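PDB 6EKR: type ii site-specific deoxyribonuclease from Klebsiella pneumoniae, which probably cleaves double-stranded DNA at a specific sequence, as a type IIP restriction endonuclease of the PD-(D/E)xK nuclease class. Local coordinates for residues L260-I268 and I281-D292; S175-K183 and S190-T198. The protein carries 2 engineered substitutions. All coordinates share one frame; numbering follows the deposited sequence.

Contact 1 of 2, residues L260-I268 and I281-D292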
# COMPACT_ATOMS: atom_id res chain seq x y z
N LEU A 260 -17.55 6.20 -0.39
CA LEU A 260 -17.36 6.61 -1.78
C LEU A 260 -18.67 6.48 -2.54
O LEU A 260 -19.52 5.64 -2.20
CB LEU A 260 -16.29 5.76 -2.49
CG LEU A 260 -14.95 5.50 -1.80
CD1 LEU A 260 -14.09 4.70 -2.74
CD2 LEU A 260 -14.26 6.79 -1.39
N SER A 261 -18.83 7.31 -3.57
CA SER A 261 -20.06 7.37 -4.32
C SER A 261 -20.24 6.16 -5.22
O SER A 261 -21.37 5.75 -5.50
CB SER A 261 -20.10 8.64 -5.13
OG SER A 261 -20.05 9.75 -4.26
N GLY A 262 -19.13 5.59 -5.67
CA GLY A 262 -19.21 4.45 -6.57
C GLY A 262 -17.88 3.82 -6.89
O GLY A 262 -16.82 4.43 -6.69
N MSE A 263 -17.97 2.59 -7.39
CA MSE A 263 -16.85 1.81 -7.88
C MSE A 263 -17.14 1.36 -9.31
O MSE A 263 -18.20 0.79 -9.58
CB MSE A 263 -16.67 0.57 -7.01
CG MSE A 263 -15.62 0.71 -5.92
SE MSE A 263 -15.59 -0.91 -4.80
CE MSE A 263 -16.05 -2.24 -6.16
N TYR A 264 -16.21 1.61 -10.21
CA TYR A 264 -16.47 1.36 -11.62
C TYR A 264 -15.39 0.49 -12.26
O TYR A 264 -14.20 0.68 -12.01
CB TYR A 264 -16.67 2.68 -12.37
CG TYR A 264 -17.75 3.57 -11.75
CD1 TYR A 264 -19.05 3.56 -12.25
CD2 TYR A 264 -17.47 4.39 -10.67
CE1 TYR A 264 -20.03 4.35 -11.69
CE2 TYR A 264 -18.46 5.19 -10.10
CZ TYR A 264 -19.73 5.16 -10.62
OH TYR A 264 -20.71 5.95 -10.07
N TYR A 265 -15.82 -0.47 -13.07
CA TYR A 265 -14.92 -1.36 -13.77
C TYR A 265 -15.36 -1.56 -15.20
O TYR A 265 -16.54 -1.57 -15.50
CB TYR A 265 -14.88 -2.73 -13.10
CG TYR A 265 -14.22 -2.78 -11.74
CD1 TYR A 265 -12.86 -3.04 -11.61
CD2 TYR A 265 -14.98 -2.61 -10.59
CE1 TYR A 265 -12.26 -3.11 -10.36
CE2 TYR A 265 -14.40 -2.68 -9.33
CZ TYR A 265 -13.05 -2.92 -9.21
OH TYR A 265 -12.49 -2.98 -7.96
N CYS A 266 -14.39 -1.73 -16.09
CA CYS A 266 -14.67 -2.20 -17.42
C CYS A 266 -15.04 -3.66 -17.31
O CYS A 266 -16.01 -4.12 -17.91
CB CYS A 266 -13.43 -2.07 -18.29
SG CYS A 266 -13.23 -0.47 -19.00
N ASP A 267 -14.25 -4.37 -16.51
CA ASP A 267 -14.39 -5.78 -16.30
C ASP A 267 -14.65 -5.96 -14.82
O ASP A 267 -13.73 -6.14 -14.04
CB ASP A 267 -13.11 -6.48 -16.76
CG ASP A 267 -13.11 -7.98 -16.52
OD1 ASP A 267 -14.13 -8.55 -16.07
OD2 ASP A 267 -12.06 -8.59 -16.80
N ILE A 268 -15.93 -5.89 -14.44
CA ILE A 268 -16.33 -6.02 -13.04
C ILE A 268 -16.10 -7.45 -12.58
O ILE A 268 -16.62 -8.39 -13.20
CB ILE A 268 -17.80 -5.66 -12.82
CG1 ILE A 268 -18.08 -4.22 -13.23
CG2 ILE A 268 -18.14 -5.82 -11.35
CD1 ILE A 268 -19.52 -3.94 -13.60
N ILE A 281 -22.45 0.10 -1.49
CA ILE A 281 -21.74 0.91 -2.50
C ILE A 281 -22.07 0.51 -3.95
O ILE A 281 -21.99 -0.66 -4.30
CB ILE A 281 -20.18 0.96 -2.28
CG1 ILE A 281 -19.51 1.89 -3.29
CG2 ILE A 281 -19.56 -0.42 -2.35
CD1 ILE A 281 -18.14 2.37 -2.86
N PRO A 282 -22.46 1.49 -4.77
CA PRO A 282 -22.63 1.23 -6.20
C PRO A 282 -21.38 0.63 -6.85
O PRO A 282 -20.26 1.10 -6.63
CB PRO A 282 -22.92 2.63 -6.78
CG PRO A 282 -23.50 3.39 -5.63
CD PRO A 282 -22.80 2.89 -4.42
N VAL A 283 -21.58 -0.44 -7.61
CA VAL A 283 -20.50 -1.11 -8.34
C VAL A 283 -20.99 -1.17 -9.76
O VAL A 283 -21.72 -2.09 -10.15
CB VAL A 283 -20.26 -2.56 -7.83
CG1 VAL A 283 -19.06 -3.19 -8.52
CG2 VAL A 283 -20.08 -2.58 -6.32
N ARG A 284 -20.63 -0.16 -10.55
CA ARG A 284 -21.17 -0.02 -11.89
C ARG A 284 -20.08 -0.15 -12.96
O ARG A 284 -19.05 -0.75 -12.71
CB ARG A 284 -21.98 1.29 -12.02
CG ARG A 284 -23.02 1.56 -10.92
CD ARG A 284 -24.20 2.35 -11.48
NE ARG A 284 -25.13 2.84 -10.46
CZ ARG A 284 -25.07 4.05 -9.91
NH1 ARG A 284 -24.13 4.91 -10.27
NH2 ARG A 284 -25.95 4.42 -8.99
N THR A 285 -20.30 0.43 -14.13
CA THR A 285 -19.48 0.17 -15.31
C THR A 285 -18.76 1.45 -15.72
O THR A 285 -19.12 2.53 -15.25
CB THR A 285 -20.39 -0.37 -16.44
OG1 THR A 285 -20.81 -1.69 -16.11
CG2 THR A 285 -19.68 -0.46 -17.73
N MSE A 286 -17.73 1.35 -16.57
CA MSE A 286 -17.03 2.55 -17.04
C MSE A 286 -17.89 3.40 -17.97
O MSE A 286 -17.75 4.62 -18.02
CB MSE A 286 -15.67 2.24 -17.67
CG MSE A 286 -14.52 2.06 -16.67
SE MSE A 286 -14.39 3.47 -15.32
CE MSE A 286 -14.03 4.99 -16.50
N GLY A 287 -18.79 2.74 -18.70
CA GLY A 287 -19.87 3.42 -19.41
C GLY A 287 -20.87 4.06 -18.46
O GLY A 287 -21.32 5.19 -18.69
N ASP A 288 -21.24 3.35 -17.38
CA ASP A 288 -22.10 3.93 -16.35
C ASP A 288 -21.41 5.08 -15.63
O ASP A 288 -22.07 6.03 -15.18
CB ASP A 288 -22.52 2.87 -15.32
CG ASP A 288 -23.43 1.79 -15.90
OD1 ASP A 288 -24.09 2.03 -16.95
OD2 ASP A 288 -23.49 0.70 -15.29
N PHE A 289 -20.09 4.98 -15.52
CA PHE A 289 -19.25 6.01 -14.91
C PHE A 289 -19.49 7.37 -15.53
O PHE A 289 -19.64 8.35 -14.81
CB PHE A 289 -17.77 5.65 -15.02
CG PHE A 289 -16.84 6.73 -14.52
CD1 PHE A 289 -16.54 6.83 -13.16
CD2 PHE A 289 -16.27 7.64 -15.40
CE1 PHE A 289 -15.69 7.82 -12.69
CE2 PHE A 289 -15.43 8.64 -14.93
CZ PHE A 289 -15.14 8.73 -13.58
N LEU A 290 -19.50 7.43 -16.86
CA LEU A 290 -19.60 8.70 -17.56
C LEU A 290 -20.91 9.36 -17.25
O LEU A 290 -20.95 10.52 -16.88
CB LEU A 290 -19.43 8.53 -19.07
CG LEU A 290 -18.11 7.90 -19.50
CD1 LEU A 290 -18.20 7.41 -20.93
CD2 LEU A 290 -16.98 8.91 -19.33
N PHE A 291 -22.00 8.59 -17.37
CA PHE A 291 -23.33 9.10 -17.06
C PHE A 291 -23.42 9.52 -15.59
O PHE A 291 -23.91 10.60 -15.29
CB PHE A 291 -24.45 8.12 -17.44
CG PHE A 291 -25.80 8.51 -16.90
CD1 PHE A 291 -26.55 9.51 -17.52
CD2 PHE A 291 -26.30 7.92 -15.74
CE1 PHE A 291 -27.79 9.89 -17.00
CE2 PHE A 291 -27.53 8.30 -15.21
CZ PHE A 291 -28.28 9.28 -15.84
N ASP A 292 -22.97 8.67 -14.67
CA ASP A 292 -23.01 9.02 -13.26
C ASP A 292 -22.28 10.33 -12.96
O ASP A 292 -22.79 11.18 -12.22
CB ASP A 292 -22.47 7.89 -12.40
CG ASP A 292 -23.40 6.69 -12.37
OD1 ASP A 292 -24.63 6.90 -12.30
OD2 ASP A 292 -22.91 5.55 -12.40
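Tyr-264 lies beside Arg-284 on neighbouring parallel strands of a beta-alpha-beta unit, in which strand 262-265 pairs with 283-285 and the chain then turns directly into helix 286-298. The tyrosine ring reaches across to this helix. Phe-289 meets it in a T-shaped stack, with planes at 79° and ring centroids 5.2 Å apart: the edge of Phe-289 is presented to one face of Tyr-264, and CD1 of Phe-289 comes 3.6 Å from CD2 of Tyr-264. A chi1 of 175° swings the Phe-289 ring away from its own backbone N and brings the ring edge to the tyrosine. Met-286, a selenomethionine, adds its SE 3.8 Å from CB of Tyr-264, and Phe-225 of strand 222-227 also packs on Tyr-264.

On the other side of the sheet, selenomethionine Met-263 and Val-283 run side by side, with CE of Met-263 3.9 Å from CG1 of Val-283. Ile-268 crosses Val-283 obliquely. In the backbone, Met-263 N bonds to Pro-282 O (2.8 Å) and Arg-284 N to Met-263 O (2.8 Å). The phenol is held at its far end: Tyr-264 OH donates to Asp-292 OD2 over 3.2 Å, approaching from above the carboxylate plane.

Contact 2 of 2, residues S175-K183 and S190-T198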
# COMPACT_ATOMS: atom_id res chain seq x y z
N SER A 175 5.01 3.15 -8.33
CA SER A 175 3.61 3.26 -7.91
C SER A 175 3.27 4.73 -7.58
O SER A 175 3.55 5.22 -6.48
CB SER A 175 3.31 2.32 -6.73
OG SER A 175 1.92 2.13 -6.55
N VAL A 176 2.67 5.41 -8.56
CA VAL A 176 2.36 6.85 -8.45
C VAL A 176 0.85 7.14 -8.53
O VAL A 176 0.11 6.52 -9.30
CB VAL A 176 3.11 7.67 -9.53
CG1 VAL A 176 2.51 7.42 -10.94
CG2 VAL A 176 3.13 9.18 -9.16
N SER A 177 0.42 8.12 -7.73
CA SER A 177 -1.00 8.41 -7.60
C SER A 177 -1.55 9.28 -8.74
O SER A 177 -1.07 10.40 -8.99
CB SER A 177 -1.28 9.00 -6.23
OG SER A 177 -2.67 9.06 -6.00
N THR A 178 -2.57 8.76 -9.41
CA THR A 178 -3.26 9.46 -10.49
C THR A 178 -4.72 9.68 -10.08
O THR A 178 -5.53 8.75 -10.15
CB THR A 178 -3.20 8.68 -11.84
OG1 THR A 178 -3.85 7.40 -11.69
CG2 THR A 178 -1.75 8.46 -12.30
N ASP A 179 -5.03 10.89 -9.63
CA ASP A 179 -6.38 11.27 -9.22
C ASP A 179 -6.81 12.46 -10.03
O ASP A 179 -6.00 13.36 -10.23
CB ASP A 179 -6.41 11.65 -7.75
CG ASP A 179 -6.25 10.46 -6.81
OD1 ASP A 179 -6.21 9.30 -7.28
OD2 ASP A 179 -6.16 10.70 -5.58
N ILE A 180 -8.06 12.49 -10.50
CA ILE A 180 -8.59 13.64 -11.24
C ILE A 180 -9.58 14.42 -10.39
O ILE A 180 -10.49 13.84 -9.82
CB ILE A 180 -9.25 13.25 -12.59
CG1 ILE A 180 -8.19 12.85 -13.62
CG2 ILE A 180 -10.08 14.41 -13.15
CD1 ILE A 180 -8.72 12.20 -14.88
N VAL A 181 -9.39 15.72 -10.30
CA VAL A 181 -10.32 16.58 -9.59
C VAL A 181 -11.08 17.43 -10.60
O VAL A 181 -10.48 18.16 -11.40
CB VAL A 181 -9.60 17.49 -8.55
CG1 VAL A 181 -10.60 18.29 -7.73
CG2 VAL A 181 -8.71 16.66 -7.64
N ILE A 182 -12.40 17.31 -10.58
CA ILE A 182 -13.27 18.19 -11.35
C ILE A 182 -14.15 18.95 -10.38
O ILE A 182 -14.91 18.33 -9.64
CB ILE A 182 -14.15 17.42 -12.34
CG1 ILE A 182 -13.30 16.53 -13.24
CG2 ILE A 182 -14.97 18.39 -13.16
CD1 ILE A 182 -14.07 15.53 -14.06
N LYS A 183 -14.04 20.28 -10.37
CA LYS A 183 -14.85 21.15 -9.52
C LYS A 183 -16.00 21.76 -10.31
O LYS A 183 -15.81 22.19 -11.45
CB LYS A 183 -14.00 22.25 -8.89
CG LYS A 183 -14.81 23.32 -8.17
CD LYS A 183 -13.95 24.26 -7.36
CE LYS A 183 -14.78 25.36 -6.68
NZ LYS A 183 -15.78 24.84 -5.69
N SER A 190 -17.13 19.14 -5.76
CA SER A 190 -16.27 18.58 -6.79
C SER A 190 -16.12 17.09 -6.61
O SER A 190 -16.30 16.57 -5.50
CB SER A 190 -14.89 19.23 -6.73
OG SER A 190 -14.47 19.36 -5.39
N VAL A 191 -15.79 16.41 -7.70
CA VAL A 191 -15.47 14.99 -7.66
C VAL A 191 -13.97 14.77 -7.62
O VAL A 191 -13.19 15.63 -8.00
CB VAL A 191 -16.06 14.23 -8.85
CG1 VAL A 191 -17.55 14.45 -8.93
CG2 VAL A 191 -15.39 14.65 -10.16
N VAL A 192 -13.59 13.59 -7.14
CA VAL A 192 -12.21 13.15 -7.10
C VAL A 192 -12.20 11.75 -7.68
O VAL A 192 -12.80 10.83 -7.12
CB VAL A 192 -11.67 13.12 -5.68
CG1 VAL A 192 -10.25 12.60 -5.67
CG2 VAL A 192 -11.72 14.51 -5.06
N ILE A 193 -11.52 11.59 -8.82
CA ILE A 193 -11.51 10.32 -9.52
C ILE A 193 -10.15 9.60 -9.42
O ILE A 193 -9.24 9.88 -10.21
CB ILE A 193 -11.98 10.47 -10.97
CG1 ILE A 193 -13.35 11.16 -10.99
CG2 ILE A 193 -12.02 9.10 -11.66
CD1 ILE A 193 -13.64 11.96 -12.25
N PRO A 194 -10.01 8.70 -8.44
CA PRO A 194 -8.80 7.89 -8.36
C PRO A 194 -8.81 6.84 -9.46
O PRO A 194 -9.75 6.05 -9.56
CB PRO A 194 -8.91 7.22 -6.99
CG PRO A 194 -10.03 7.91 -6.28
CD PRO A 194 -10.93 8.38 -7.34
N LEU A 195 -7.77 6.85 -10.29
CA LEU A 195 -7.68 5.91 -11.39
C LEU A 195 -6.62 4.88 -11.08
O LEU A 195 -5.54 5.24 -10.60
CB LEU A 195 -7.36 6.66 -12.68
CG LEU A 195 -8.46 7.66 -13.00
CD1 LEU A 195 -7.94 9.08 -13.03
CD2 LEU A 195 -9.17 7.28 -14.28
N LYS A 196 -6.95 3.61 -11.33
CA LYS A 196 -6.06 2.47 -11.18
C LYS A 196 -6.53 1.38 -12.13
O LYS A 196 -7.72 1.11 -12.19
CB LYS A 196 -6.11 1.91 -9.76
CG LYS A 196 -5.64 2.84 -8.67
CD LYS A 196 -5.95 2.27 -7.29
CE LYS A 196 -6.14 3.39 -6.29
NZ LYS A 196 -5.16 4.48 -6.58
N ILE A 197 -5.60 0.75 -12.83
CA ILE A 197 -5.93 -0.36 -13.72
C ILE A 197 -6.50 -1.50 -12.87
O ILE A 197 -7.61 -1.99 -13.13
CB ILE A 197 -4.72 -0.85 -14.58
CG1 ILE A 197 -4.01 0.32 -15.27
CG2 ILE A 197 -5.15 -1.90 -15.61
CD1 ILE A 197 -4.84 1.07 -16.27
N THR A 198 -5.73 -1.92 -11.87
CA THR A 198 -6.20 -2.83 -10.82
C THR A 198 -5.77 -2.23 -9.48
O THR A 198 -4.81 -1.46 -9.43
CB THR A 198 -5.69 -4.27 -10.99
OG1 THR A 198 -4.27 -4.27 -11.08
CG2 THR A 198 -6.25 -4.90 -12.24
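Strands 179-183 and 190-194 run antiparallel at 164° as a beta hairpin, Ile-180 with Ile-193 and Ile-182 with Val-191 forming the hydrogen-bonded pairs. Between Ile-180 and Ile-193 both bonds are made, Ile-193 N to Ile-180 O at 2.7 Å and Ile-180 N to Ile-193 O at 2.9 Å. The second approaches from above the carbonyl plane, whereas the first lies in it. Beyond the last strand pair, the nearly straight bond from Leu-195 N to Thr-178 O (2.9 Å, 171° at the hydrogen) prolongs the pairing.

One face is wholly aliphatic. Ile-182 and Val-191 stand alongside each other, pointing the same way, with Ile-182 CB 3.7 Å from Val-191 CG2. The CD1 tip of Ile-182 also meets CD1 of Ile-193 at 4.0 Å. Farther along, Ile-180 crosses Leu-195, their CD1 atoms 3.7 Å apart.

The opposite face is more polar. Asp-179 lies across Pro-194, with Asp-179 OD1 3.1 Å from Pro-194 CA, while its OD2 accepts a bond from Gln-209. Lys-196 NZ stays 5.0 Å from Asp-179 OD1, short of a salt bridge. The hairpin setting of Asp-179 and Lys-196 is consistent with a PD-(D/E)xK core, though Pro-194 stands where the second acid of the motif would be.

The aliphatic face packs against Leu-145 of helix 132-148, with Met-141 on Leu-195, and against Phe-296 and Phe-297 of helix 286-298. Strand 190-194 continues the sheet into the parallel strand 222-227, and 179-183 forms its outermost strand within the chain.

How the contacts relate
Contacts 1 and 2 build the two ends of one five-stranded mixed sheet, with strand 222-227 between them and their centres about 14 Å apart. Contact 2, an antiparallel hairpin, is the more buried, and its grip is mainly regular backbone bonding with branched aliphatic side chains. Contact 1 pairs parallel strands and brings in a helix, so aromatic and selenomethionine packing, and one phenol-carboxylate hydrogen bond, do more of the work, and several of its residues are only partly buried. The same helix joins them: Phe-289 of contact 1 touches contact 2 through its CZ, 3.7 Å from Ile-193 CG2. Met-141 of helix 132-148 also packs on both.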